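Local coordinates for protein CyaY (Psychromonas ingrahamii, PDB 4HS5) that probably takes part in iron-sulfur cluster assembly, binding iron and perhaps regulating cluster biogenesis, at residues Tyr14-Val28 and Gln32-His44. Sequence-based numbering, arbitrary orientation. Where two conformers were deposited one is given.
Sequences YQKIEEKIEESGADV and QNGSLLTLEFENH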
ATOM      1  N   TYR A  14       2.522   4.331  -5.080  1.00  5.89           N
ATOM      2  CA  TYR A  14       3.608   4.434  -4.121  1.00  4.92           C
ATOM      3  C   TYR A  14       3.804   5.881  -3.709  1.00  4.49           C
ATOM      4  O   TYR A  14       3.935   6.178  -2.528  1.00  6.29           O
ATOM      5  CB  TYR A  14       4.913   3.892  -4.701  1.00  6.35           C
ATOM      6  CG  TYR A  14       5.078   2.400  -4.610  1.00  6.31           C
ATOM      7  CD1 TYR A  14       3.982   1.557  -4.530  1.00  7.74           C
ATOM      8  CD2 TYR A  14       6.350   1.834  -4.585  1.00  6.17           C
ATOM      9  CE1 TYR A  14       4.144   0.183  -4.447  1.00  7.90           C
ATOM     10  CE2 TYR A  14       6.519   0.464  -4.498  1.00  7.07           C
ATOM     11  CZ  TYR A  14       5.418  -0.350  -4.418  1.00  7.80           C
ATOM     12  OH  TYR A  14       5.577  -1.715  -4.322  1.00 10.65           O
ATOM     13  N   GLN A  15       3.794   6.792  -4.668  1.00  5.54           N
ATOM     14  CA  GLN A  15       3.942   8.199  -4.309  1.00  7.62           C
ATOM     15  C   GLN A  15       2.755   8.731  -3.501  1.00  7.66           C
ATOM     16  O   GLN A  15       2.949   9.571  -2.621  1.00  6.56           O
ATOM     17  CB  GLN A  15       4.190   9.066  -5.543  1.00 11.50           C
ATOM     18  CG  GLN A  15       5.523   8.792  -6.203  1.00 12.39           C
ATOM     19  CD  GLN A  15       5.986   9.938  -7.072  1.00 15.33           C
ATOM     20  OE1 GLN A  15       5.214  10.494  -7.852  1.00 17.20           O
ATOM     21  NE2 GLN A  15       7.259  10.296  -6.946  1.00 13.10           N
ATOM     22  N   LYS A  16       1.543   8.253  -3.788  1.00  5.26           N
ATOM     23  CA  LYS A  16       0.353   8.623  -3.004  1.00  6.11           C
ATOM     24  C   LYS A  16       0.524   8.161  -1.559  1.00  7.38           C
ATOM     25  O   LYS A  16       0.228   8.893  -0.616  1.00  8.05           O
ATOM     26  CB  LYS A  16      -0.905   8.001  -3.615  1.00  7.54           C
ATOM     27  CG  LYS A  16      -2.221   8.383  -2.943  1.00 12.98           C
ATOM     28  CD  LYS A  16      -3.383   7.812  -3.757  1.00 21.68           C
ATOM     29  CE  LYS A  16      -4.733   8.346  -3.296  1.00 33.93           C
ATOM     30  NZ  LYS A  16      -5.135   9.606  -3.984  1.00 32.91           N
ATOM     31  N   ILE A  17       1.040   6.954  -1.376  1.00  5.67           N
ATOM     32  CA  ILE A  17       1.240   6.443  -0.028  1.00  8.17           C
ATOM     33  C   ILE A  17       2.241   7.327   0.705  1.00  7.00           C
ATOM     34  O   ILE A  17       1.994   7.734   1.847  1.00  7.55           O
ATOM     35  CB  ILE A  17       1.705   4.981  -0.046  1.00  5.42           C
ATOM     36  CG1 ILE A  17       0.572   4.073  -0.528  1.00  7.37           C
ATOM     37  CG2 ILE A  17       2.167   4.555   1.341  1.00  6.43           C
ATOM     38  CD1 ILE A  17       1.055   2.675  -0.901  1.00  6.85           C
ATOM     39  N   GLU A  18       3.345   7.663   0.045  1.00  6.85           N
ATOM     40  CA  GLU A  18       4.388   8.506   0.627  1.00  7.78           C
ATOM     41  C   GLU A  18       3.890   9.910   0.948  1.00  8.32           C
ATOM     42  O   GLU A  18       4.134  10.431   2.039  1.00 11.04           O
ATOM     43  CB  GLU A  18       5.597   8.558  -0.302  1.00 10.34           C
ATOM     44  CG  GLU A  18       6.258   7.211  -0.410  1.00 10.43           C
ATOM     45  CD  GLU A  18       7.202   7.107  -1.574  1.00 19.54           C
ATOM     46  OE1 GLU A  18       7.343   8.097  -2.325  1.00 21.21           O
ATOM     47  OE2 GLU A  18       7.794   6.023  -1.738  1.00 23.15           O
ATOM     48  N   GLU A  19       3.203  10.517  -0.007  1.00  8.05           N
ATOM     49  CA  GLU A  19       2.660  11.848   0.192  1.00 10.63           C
ATOM     50  C   GLU A  19       1.625  11.887   1.317  1.00 11.94           C
ATOM     51  O   GLU A  19       1.637  12.824   2.117  1.00 12.62           O
ATOM     52  CB  GLU A  19       2.069  12.371  -1.115  1.00 11.82           C
ATOM     53  CG  GLU A  19       1.644  13.822  -1.059  1.00 12.68           C
ATOM     54  CD  GLU A  19       0.304  13.977  -0.395  1.00 20.12           C
ATOM     55  OE1 GLU A  19      -0.474  13.007  -0.439  1.00 16.98           O
ATOM     56  OE2 GLU A  19       0.039  15.043   0.194  1.00 18.05           O
ATOM     57  N   LYS A  20       0.734  10.894   1.371  1.00 12.66           N
ATOM     58  CA  LYS A  20      -0.321  10.868   2.393  1.00 12.02           C
ATOM     59  C   LYS A  20       0.245  10.686   3.791  1.00 15.04           C
ATOM     60  O   LYS A  20      -0.306  11.227   4.750  1.00 13.33           O
ATOM     61  CB  LYS A  20      -1.365   9.798   2.104  1.00 10.45           C
ATOM     62  CG  LYS A  20      -2.285  10.120   0.937  1.00 12.27           C
ATOM     63  CD  LYS A  20      -3.231  11.274   1.268  1.00 17.27           C
ATOM     64  CE  LYS A  20      -3.945  11.744   0.014  1.00 21.15           C
ATOM     65  NZ  LYS A  20      -5.106  12.634   0.306  1.00 24.37           N
ATOM     66  N   ILE A  21       1.326   9.916   3.908  1.00 10.96           N
ATOM     67  CA  ILE A  21       2.071   9.797   5.158  1.00 12.11           C
ATOM     68  C   ILE A  21       2.646  11.155   5.584  1.00 18.76           C
ATOM     69  O   ILE A  21       2.477  11.567   6.732  1.00 16.47           O
ATOM     70  CB  ILE A  21       3.195   8.735   5.051  1.00 14.00           C
ATOM     71  CG1 ILE A  21       2.603   7.323   5.078  1.00 10.45           C
ATOM     72  CG2 ILE A  21       4.184   8.868   6.182  1.00 13.99           C
ATOM     73  CD1 ILE A  21       3.577   6.256   4.683  1.00 11.62           C
ATOM     74  N   GLU A  22       3.302  11.861   4.659  1.00 15.48           N
ATOM     75  CA  GLU A  22       3.918  13.152   4.967  1.00 14.99           C
ATOM     76  C   GLU A  22       2.852  14.153   5.370  1.00 15.51           C
ATOM     77  O   GLU A  22       3.053  14.986   6.254  1.00 19.50           O
ATOM     78  CB  GLU A  22       4.678  13.684   3.740  1.00 11.49           C
ATOM     79  CG  GLU A  22       5.909  12.882   3.344  1.00 16.60           C
ATOM     80  CD  GLU A  22       7.031  12.930   4.369  1.00 13.61           C
ATOM     81  OE1 GLU A  22       7.002  13.801   5.267  1.00 22.16           O
ATOM     82  OE2 GLU A  22       7.957  12.104   4.278  1.00 21.30           O
ATOM     83  N   GLU A  23       1.710  14.038   4.720  1.00 13.64           N
ATOM     84  CA  GLU A  23       0.590  14.941   4.869  1.00 13.94           C
ATOM     85  C   GLU A  23      -0.136  14.725   6.205  1.00 17.42           C
ATOM     86  O   GLU A  23      -0.572  15.681   6.852  1.00 22.31           O
ATOM     87  CB  GLU A  23      -0.341  14.660   3.711  1.00 20.04           C
ATOM     88  CG  GLU A  23      -1.452  15.617   3.496  1.00 23.58           C
ATOM     89  CD  GLU A  23      -2.510  14.971   2.658  1.00 24.59           C
ATOM     90  OE1 GLU A  23      -3.499  14.488   3.239  1.00 25.02           O
ATOM     91  OE2 GLU A  23      -2.326  14.889   1.428  1.00 14.22           O
ATOM     92  N   SER A  24      -0.253  13.463   6.606  1.00 17.59           N
ATOM     93  CA  SER A  24      -0.935  13.078   7.839  1.00 13.60           C
ATOM     94  C   SER A  24      -0.129  13.517   9.053  1.00 14.76           C
ATOM     95  O   SER A  24      -0.681  13.688  10.147  1.00 16.91           O
ATOM     96  CB  SER A  24      -1.065  11.565   7.897  1.00 13.39           C
ATOM     97  OG  SER A  24       0.190  10.988   8.204  1.00 10.95           O
ATOM     98  N   GLY A  25       1.175  13.677   8.862  1.00  9.85           N
ATOM     99  CA  GLY A  25       2.097  13.953   9.955  1.00 17.78           C
ATOM    100  C   GLY A  25       2.510  12.720  10.745  1.00 25.20           C
ATOM    101  O   GLY A  25       3.332  12.795  11.662  1.00 15.64           O
ATOM    102  N   ALA A  26       1.958  11.571  10.379  1.00 15.29           N
ATOM    103  CA  ALA A  26       2.144  10.357  11.180  1.00 14.63           C
ATOM    104  C   ALA A  26       3.580   9.847  11.271  1.00 15.37           C
ATOM    105  O   ALA A  26       4.408  10.075  10.381  1.00 15.62           O
ATOM    106  CB  ALA A  26       1.223   9.255  10.682  1.00 16.30           C
ATOM    107  N   ASP A  27       3.866   9.141  12.363  1.00 11.74           N
ATOM    108  CA  ASP A  27       5.185   8.570  12.567  1.00 11.46           C
ATOM    109  C   ASP A  27       5.260   7.228  11.879  1.00 16.86           C
ATOM    110  O   ASP A  27       5.199   6.170  12.508  1.00 17.84           O
ATOM    111  CB  ASP A  27       5.478   8.429  14.056  1.00 16.76           C
ATOM    112  CG  ASP A  27       5.463   9.761  14.771  1.00 18.85           C
ATOM    113  OD1 ASP A  27       4.667   9.898  15.716  1.00 15.90           O
ATOM    114  OD2 ASP A  27       6.225  10.662  14.373  1.00 20.70           O
ATOM    115  N   VAL A  28       5.355   7.295  10.560  1.00 14.21           N
ATOM    116  CA  VAL A  28       5.525   6.118   9.734  1.00 16.98           C
ATOM    117  C   VAL A  28       6.747   6.342   8.857  1.00  9.84           C
ATOM    118  O   VAL A  28       6.795   7.311   8.087  1.00 16.05           O
ATOM    119  CB  VAL A  28       4.302   5.896   8.848  1.00 13.27           C
ATOM    120  CG1 VAL A  28       4.488   4.649   8.016  1.00 11.27           C
ATOM    121  CG2 VAL A  28       3.052   5.769   9.699  1.00 18.28           C
ATOM    122  N   GLN A  32      11.747   2.716  -0.119  1.00 17.95           N
ATOM    123  CA  GLN A  32      11.629   1.889  -1.311  1.00 16.92           C
ATOM    124  C   GLN A  32      12.960   1.232  -1.655  1.00 19.75           C
ATOM    125  O   GLN A  32      14.002   1.890  -1.722  1.00 23.40           O
ATOM    126  CB  GLN A  32      11.087   2.669  -2.515  1.00 19.36           C
ATOM    127  CG  GLN A  32      10.771   1.757  -3.706  1.00 20.24           C
ATOM    128  CD  GLN A  32      10.015   2.457  -4.824  1.00 21.28           C
ATOM    129  OE1 GLN A  32       9.661   3.628  -4.712  1.00 24.87           O
ATOM    130  NE2 GLN A  32       9.764   1.732  -5.911  1.00 26.34           N
ATOM    131  N   ASN A  33      12.907  -0.079  -1.857  1.00 15.98           N
ATOM    132  CA  ASN A  33      14.064  -0.872  -2.220  1.00 19.99           C
ATOM    133  C   ASN A  33      13.650  -1.745  -3.400  1.00 16.65           C
ATOM    134  O   ASN A  33      12.973  -2.756  -3.226  1.00 14.96           O
ATOM    135  CB  ASN A  33      14.486  -1.724  -1.021  1.00 19.99           C
ATOM    136  CG  ASN A  33      15.596  -2.694  -1.349  1.00 25.07           C
ATOM    137  OD1 ASN A  33      16.443  -2.420  -2.196  1.00 23.80           O
ATOM    138  ND2 ASN A  33      15.593  -3.844  -0.683  1.00 21.07           N
ATOM    139  N   GLY A  34      14.045  -1.347  -4.606  1.00 22.29           N
ATOM    140  CA  GLY A  34      13.549  -2.003  -5.803  1.00 16.35           C
ATOM    141  C   GLY A  34      12.041  -1.824  -5.914  1.00 15.91           C
ATOM    142  O   GLY A  34      11.537  -0.705  -5.931  1.00 18.97           O
ATOM    143  N   SER A  35      11.317  -2.932  -5.963  1.00 14.27           N
ATOM    144  CA  SER A  35       9.867  -2.910  -6.081  0.60 14.22           C
ATOM    145  C   SER A  35       9.181  -2.900  -4.720  1.00 11.55           C
ATOM    146  O   SER A  35       7.955  -2.781  -4.648  1.00 11.09           O
ATOM    147  CB  SER A  35       9.396  -4.132  -6.864  0.60 16.77           C
ATOM    148  OG  SER A  35       9.897  -4.107  -8.184  0.60 14.99           O
ATOM    149  N   LEU A  36       9.970  -3.062  -3.657  1.00 12.69           N
ATOM    150  CA  LEU A  36       9.446  -3.136  -2.294  1.00  8.85           C
ATOM    151  C   LEU A  36       9.281  -1.752  -1.678  1.00 13.33           C
ATOM    152  O   LEU A  36      10.179  -0.913  -1.761  1.00 17.79           O
ATOM    153  CB  LEU A  36      10.387  -3.955  -1.406  1.00 10.32           C
ATOM    154  CG  LEU A  36      10.515  -5.460  -1.636  1.00 17.38           C
ATOM    155  CD1 LEU A  36      11.572  -6.064  -0.709  1.00 17.82           C
ATOM    156  CD2 LEU A  36       9.184  -6.156  -1.445  1.00 21.91           C
ATOM    157  N   LEU A  37       8.129  -1.509  -1.064  1.00  8.08           N
ATOM    158  CA  LEU A  37       7.941  -0.325  -0.246  1.00  8.31           C
ATOM    159  C   LEU A  37       7.625  -0.801   1.158  1.00  7.70           C
ATOM    160  O   LEU A  37       6.591  -1.427   1.385  1.00  7.60           O
ATOM    161  CB  LEU A  37       6.810   0.547  -0.806  1.00  7.50           C
ATOM    162  CG  LEU A  37       6.377   1.773   0.009  1.00  8.05           C
ATOM    163  CD1 LEU A  37       7.529   2.769   0.125  1.00 11.32           C
ATOM    164  CD2 LEU A  37       5.154   2.441  -0.590  1.00 11.49           C
ATOM    165  N   THR A  38       8.527  -0.528   2.097  1.00  6.67           N
ATOM    166  CA  THR A  38       8.357  -0.970   3.469  1.00  7.49           C
ATOM    167  C   THR A  38       7.957   0.188   4.356  1.00  8.27           C
ATOM    168  O   THR A  38       8.580   1.246   4.332  1.00 11.04           O
ATOM    169  CB  THR A  38       9.646  -1.604   3.993  1.00  8.39           C
ATOM    170  OG1 THR A  38       9.951  -2.757   3.197  1.00 11.32           O
ATOM    171  CG2 THR A  38       9.487  -2.031   5.446  1.00 16.72           C
ATOM    172  N   LEU A  39       6.893  -0.016   5.127  1.00  7.27           N
ATOM    173  CA  LEU A  39       6.463   0.982   6.093  1.00  6.26           C
ATOM    174  C   LEU A  39       6.816   0.463   7.476  1.00  8.67           C
ATOM    175  O   LEU A  39       6.506  -0.683   7.800  1.00  9.49           O
ATOM    176  CB  LEU A  39       4.955   1.188   5.991  1.00  7.30           C
ATOM    177  CG  LEU A  39       4.395   1.501   4.603  1.00  6.65           C
ATOM    178  CD1 LEU A  39       2.917   1.794   4.675  1.00 10.10           C
ATOM    179  CD2 LEU A  39       5.145   2.672   3.995  1.00  9.78           C
ATOM    180  N   GLU A  40       7.468   1.284   8.288  1.00 11.64           N
ATOM    181  CA  GLU A  40       7.751   0.881   9.662  1.00 11.27           C
ATOM    182  C   GLU A  40       7.164   1.856  10.671  1.00 11.74           C
ATOM    183  O   GLU A  40       7.209   3.073  10.491  1.00 12.40           O
ATOM    184  CB  GLU A  40       9.249   0.691   9.911  1.00 16.94           C
ATOM    185  CG  GLU A  40       9.562   0.270  11.352  1.00 20.52           C
ATOM    186  CD  GLU A  40      10.951  -0.313  11.522  1.00 34.70           C
ATOM    187  OE1 GLU A  40      11.665  -0.475  10.508  1.00 32.12           O
ATOM    188  OE2 GLU A  40      11.320  -0.623  12.679  1.00 34.18           O
ATOM    189  N   PHE A  41       6.617   1.294  11.738  1.00 12.65           N
ATOM    190  CA  PHE A  41       6.026   2.076  12.800  1.00 15.11           C
ATOM    191  C   PHE A  41       6.990   2.115  13.994  1.00 12.10           C
ATOM    192  O   PHE A  41       7.965   1.361  14.042  1.00 15.05           O
ATOM    193  CB  PHE A  41       4.669   1.472  13.154  1.00 15.92           C
ATOM    194  CG  PHE A  41       3.794   1.227  11.945  1.00 17.77           C
ATOM    195  CD1 PHE A  41       3.266   2.291  11.232  1.00 18.11           C
ATOM    196  CD2 PHE A  41       3.522  -0.066  11.515  1.00 14.26           C
ATOM    197  CE1 PHE A  41       2.472   2.078  10.112  1.00 17.70           C
ATOM    198  CE2 PHE A  41       2.723  -0.290  10.398  1.00 15.82           C
ATOM    199  CZ  PHE A  41       2.204   0.782   9.692  1.00 19.46           C
ATOM    200  N   GLU A  42       6.760   3.007  14.944  1.00 20.72           N
ATOM    201  CA  GLU A  42       7.740   3.093  16.019  1.00 21.20           C
ATOM    202  C   GLU A  42       7.670   1.917  16.992  1.00 21.73           C
ATOM    203  O   GLU A  42       8.611   1.693  17.751  1.00 25.03           O
ATOM    204  CB  GLU A  42       7.733   4.447  16.725  1.00 31.27           C
ATOM    205  CG  GLU A  42       6.380   5.042  16.977  1.00 27.57           C
ATOM    206  CD  GLU A  42       6.507   6.369  17.689  1.00 39.45           C
ATOM    207  OE1 GLU A  42       7.661   6.802  17.911  1.00 41.55           O
ATOM    208  OE2 GLU A  42       5.466   6.969  18.024  1.00 40.02           O
ATOM    209  N   ASN A  43       6.589   1.139  16.940  1.00 20.53           N
ATOM    210  CA  ASN A  43       6.569  -0.127  17.672  1.00 18.31           C
ATOM    211  C   ASN A  43       7.371  -1.233  16.976  1.00 14.28           C
ATOM    212  O   ASN A  43       7.369  -2.381  17.419  1.00 18.02           O
ATOM    213  CB  ASN A  43       5.141  -0.581  18.020  1.00 18.26           C
ATOM    214  CG  ASN A  43       4.316  -0.988  16.801  1.00 22.02           C
ATOM    215  OD1 ASN A  43       4.788  -0.981  15.662  1.00 18.55           O
ATOM    216  ND2 ASN A  43       3.069  -1.371  17.052  1.00 20.09           N
ATOM    217  N   HIS A  44       8.035  -0.857  15.877  1.00 14.55           N
ATOM    218  CA  HIS A  44       8.955  -1.715  15.123  1.00 17.53           C
ATOM    219  C   HIS A  44       8.257  -2.790  14.282  1.00 11.65           C
ATOM    220  O   HIS A  44       8.923  -3.642  13.686  1.00 16.55           O
ATOM    221  CB  HIS A  44      10.035  -2.332  16.026  1.00 16.87           C
ATOM    222  CG  HIS A  44      11.009  -1.337  16.584  1.00 20.90           C
ATOM    223  ND1 HIS A  44      11.925  -1.664  17.561  1.00 29.76           N
ATOM    224  CD2 HIS A  44      11.213  -0.028  16.302  1.00 24.64           C
ATOM    225  CE1 HIS A  44      12.647  -0.600  17.861  1.00 25.76           C
ATOM    226  NE2 HIS A  44      12.237   0.406  17.110  1.00 24.94           N
TER
HETATM  227  O   HOH W   1       9.715   5.885  -3.376  1.00 29.11           O
HETATM  228  O   HOH W   2       4.289   4.409  14.417  1.00 21.20           O
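The phenol of Y14 reaches the hairpin turn that follows Q32: its OH donates to S35 O at 2.6 Å, nearly in line with the carbonyl (C=O...O angle 161°). Over one ring face, offset toward the rim, lies L37 CB, 4.0 Å from the centroid, a CH-pi contact. Q32 meets the ring at its edge, its amide plane turned 69° from the ring; Q32 NE2 donates to G34 O, tying the amide to the turn. Through OE1 the same amide is bridged to E18, one water donating to both Q32 OE1 and E18 OE2.

L37 holds CG anti to its backbone N, and with the second torsion near +60° its branches part: L37 CD2 lies 4.1 Å from I17 CD1, while L37 CD1 turns to E18 OE2. Farther along, L39 CD2 meets I21 CD1 at 4.0 Å. V28 and F41 lie side by side, V28 CG2 standing at the ring edge 3.8 Å from F41 CE1. A second water links D27 O to E42 N.

Residues 14-24 of helix 3-24 run 20° from strand 36-41, nearly parallel, with I17 and I21 packing on L37 and L39: this is the helix-on-antiparallel-sheet packing of the frataxin alpha-beta sandwich.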